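Local coordinates for protein polyketide synthase type I (Bacillus amyloliquefaciens, PDB 5KKU) that probably dehydrates acyl-carrier-protein-bound polyketide intermediates, as the N-terminal dehydratase domain of a modular synthase of the difficidin assembly line, at residues 155-161 and 193-199. Residues are numbered along the deposited sequence; the frame is centred on the assembly and turned at random.
Sequences HGEFMKN and HPAFLDA
His155 NE2 donates to Asp198 OD2 over 2.7 Å; the N-H...O angle is 154° and the oxygen lies 12° out of the imidazole plane, so the ring uses its edge. The oxygen is met nearly along its C-O axis, with carboxylate and ring planes 43° apart. Beside this bond the packing is close around Ala195, whose CB sits 3.5 Å from Phe158 O and which Met159 and Asn161 also approach. Met159, bent at both chi2 and chi3, curls its thioether over the helix: SD lies 4.0 Å from Ala195 CB, and CE reaches 3.7 Å from Asp198 CB. At the helix start, His193 ND1 caps Ala195 N in the ring plane, while its CE1 lies 3.6 Å from Phe158 CE1, the two rings meeting obliquely. His193 NE2 bonds to Ala183 O; with both nitrogens engaged, the ring's rotation should be held. Asn161 packs its amide against Ala199 CB. The solvent side is looser: the exposed Glu157 side chain makes no contact with residues 193-199, and that of Lys160 starts away from them. His155 also meets His25 edge-to-face, consistent with the active site of a double-hotdog dehydratase, where His25 and Asp198 are the predicted proton acceptor and donor.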
loop_
_atom_site.group_PDB
_atom_site.type_symbol
_atom_site.label_atom_id
_atom_site.label_comp_id
_atom_site.label_asym_id
_atom_site.label_seq_id
_atom_site.Cartn_x
_atom_site.Cartn_y
_atom_site.Cartn_z
ATOM N N HIS A 155 -10.329 -2.353 -9.561
ATOM C CA HIS A 155 -9.068 -1.976 -10.084
ATOM C C HIS A 155 -9.094 -1.842 -11.583
ATOM O O HIS A 155 -9.564 -2.711 -12.264
ATOM C CB HIS A 155 -8.025 -2.992 -9.712
ATOM C CG HIS A 155 -7.605 -2.954 -8.286
ATOM N ND1 HIS A 155 -8.270 -3.637 -7.303
ATOM C CD2 HIS A 155 -6.564 -2.353 -7.685
ATOM C CE1 HIS A 155 -7.657 -3.450 -6.163
ATOM N NE2 HIS A 155 -6.623 -2.672 -6.366
ATOM N N GLY A 156 -8.629 -0.717 -12.078
ATOM C CA GLY A 156 -8.382 -0.480 -13.475
ATOM C C GLY A 156 -6.988 -0.807 -13.995
ATOM O O GLY A 156 -6.174 -1.256 -13.276
ATOM N N GLU A 157 -6.744 -0.558 -15.257
ATOM C CA GLU A 157 -5.490 -0.855 -15.916
ATOM C C GLU A 157 -4.198 -0.581 -15.168
ATOM O O GLU A 157 -3.398 -1.472 -15.043
ATOM C CB GLU A 157 -5.477 -0.269 -17.322
ATOM C CG GLU A 157 -4.146 -0.131 -18.007
ATOM C CD GLU A 157 -4.235 0.024 -19.522
ATOM O OE1 GLU A 157 -5.189 0.591 -20.049
ATOM O OE2 GLU A 157 -3.325 -0.425 -20.215
ATOM N N PHE A 158 -4.029 0.628 -14.695
ATOM C CA PHE A 158 -2.865 0.986 -14.001
ATOM C C PHE A 158 -2.792 0.323 -12.648
ATOM O O PHE A 158 -1.761 0.057 -12.161
ATOM C CB PHE A 158 -2.958 2.481 -13.798
ATOM C CG PHE A 158 -1.748 3.119 -13.273
ATOM C CD1 PHE A 158 -1.471 3.100 -11.963
ATOM C CD2 PHE A 158 -0.917 3.802 -14.112
ATOM C CE1 PHE A 158 -0.359 3.715 -11.493
ATOM C CE2 PHE A 158 0.191 4.425 -13.655
ATOM C CZ PHE A 158 0.469 4.388 -12.336
ATOM N N MET A 159 -3.848 0.088 -11.942
ATOM C CA MET A 159 -3.641 -0.517 -10.643
ATOM C C MET A 159 -3.779 -2.012 -10.583
ATOM O O MET A 159 -3.415 -2.615 -9.622
ATOM C CB MET A 159 -4.578 0.096 -9.646
ATOM C CG MET A 159 -4.260 1.523 -9.368
ATOM S SD MET A 159 -2.699 1.797 -8.571
ATOM C CE MET A 159 -3.007 1.138 -6.989
ATOM N N LYS A 160 -4.298 -2.612 -11.617
ATOM C CA LYS A 160 -4.499 -4.055 -11.510
ATOM C C LYS A 160 -3.281 -4.838 -11.984
ATOM O O LYS A 160 -2.882 -4.725 -13.074
ATOM C CB LYS A 160 -5.769 -4.454 -12.221
ATOM C CG LYS A 160 -5.993 -5.911 -12.524
ATOM C CD LYS A 160 -7.387 -6.083 -13.067
ATOM C CE LYS A 160 -7.746 -7.511 -13.391
ATOM N NZ LYS A 160 -8.315 -8.178 -12.226
ATOM N N ASN A 161 -2.647 -5.573 -11.089
ATOM C CA ASN A 161 -1.484 -6.377 -11.410
ATOM C C ASN A 161 -1.825 -7.696 -12.132
ATOM O O ASN A 161 -2.838 -8.283 -11.880
ATOM C CB ASN A 161 -0.724 -6.774 -10.169
ATOM C CG ASN A 161 -0.025 -5.633 -9.454
ATOM O OD1 ASN A 161 -0.448 -4.534 -9.427
ATOM N ND2 ASN A 161 1.016 -5.961 -8.818
ATOM N N HIS A 193 6.271 1.636 -6.573
ATOM C CA HIS A 193 5.136 1.800 -7.423
ATOM C C HIS A 193 3.930 1.454 -6.564
ATOM O O HIS A 193 3.847 0.383 -6.030
ATOM C CB HIS A 193 5.220 0.868 -8.635
ATOM C CG HIS A 193 4.415 1.280 -9.832
ATOM N ND1 HIS A 193 3.049 1.334 -9.842
ATOM C CD2 HIS A 193 4.801 1.588 -11.084
ATOM C CE1 HIS A 193 2.630 1.680 -11.037
ATOM N NE2 HIS A 193 3.674 1.861 -11.801
ATOM N N PRO A 194 2.986 2.363 -6.516
ATOM C CA PRO A 194 1.776 2.183 -5.754
ATOM C C PRO A 194 0.989 0.975 -6.178
ATOM O O PRO A 194 0.422 0.343 -5.348
ATOM C CB PRO A 194 1.027 3.456 -6.032
ATOM C CG PRO A 194 2.069 4.444 -6.171
ATOM C CD PRO A 194 3.171 3.759 -6.882
ATOM N N ALA A 195 0.976 0.676 -7.464
ATOM C CA ALA A 195 0.324 -0.518 -7.950
ATOM C C ALA A 195 0.886 -1.772 -7.310
ATOM O O ALA A 195 0.171 -2.594 -6.863
ATOM C CB ALA A 195 0.389 -0.616 -9.444
ATOM N N PHE A 196 2.201 -1.884 -7.277
ATOM C CA PHE A 196 2.876 -2.948 -6.603
ATOM C C PHE A 196 2.549 -2.994 -5.114
ATOM O O PHE A 196 2.261 -4.036 -4.618
ATOM C CB PHE A 196 4.374 -2.861 -6.800
ATOM C CG PHE A 196 4.888 -3.540 -8.040
ATOM C CD1 PHE A 196 4.324 -4.694 -8.513
ATOM C CD2 PHE A 196 5.966 -3.028 -8.700
ATOM C CE1 PHE A 196 4.789 -5.292 -9.635
ATOM C CE2 PHE A 196 6.449 -3.618 -9.819
ATOM C CZ PHE A 196 5.865 -4.756 -10.284
ATOM N N LEU A 197 2.563 -1.847 -4.448
ATOM C CA LEU A 197 2.291 -1.731 -3.046
ATOM C C LEU A 197 0.866 -2.176 -2.712
ATOM O O LEU A 197 0.663 -2.954 -1.834
ATOM C CB LEU A 197 2.581 -0.314 -2.556
ATOM C CG LEU A 197 4.009 0.219 -2.515
ATOM C CD1 LEU A 197 4.073 1.523 -1.787
ATOM C CD2 LEU A 197 4.943 -0.755 -1.856
ATOM N N ASP A 198 -0.126 -1.660 -3.416
ATOM C CA ASP A 198 -1.517 -2.035 -3.270
ATOM C C ASP A 198 -1.752 -3.529 -3.396
ATOM O O ASP A 198 -2.292 -4.113 -2.542
ATOM C CB ASP A 198 -2.339 -1.269 -4.275
ATOM C CG ASP A 198 -3.803 -1.487 -4.141
ATOM O OD1 ASP A 198 -4.407 -1.102 -3.161
ATOM O OD2 ASP A 198 -4.373 -2.039 -5.030
ATOM N N ALA A 199 -1.323 -4.120 -4.490
ATOM C CA ALA A 199 -1.465 -5.546 -4.694
ATOM C C ALA A 199 -0.785 -6.379 -3.633
ATOM O O ALA A 199 -1.259 -7.431 -3.327
ATOM C CB ALA A 199 -0.984 -5.968 -6.052
#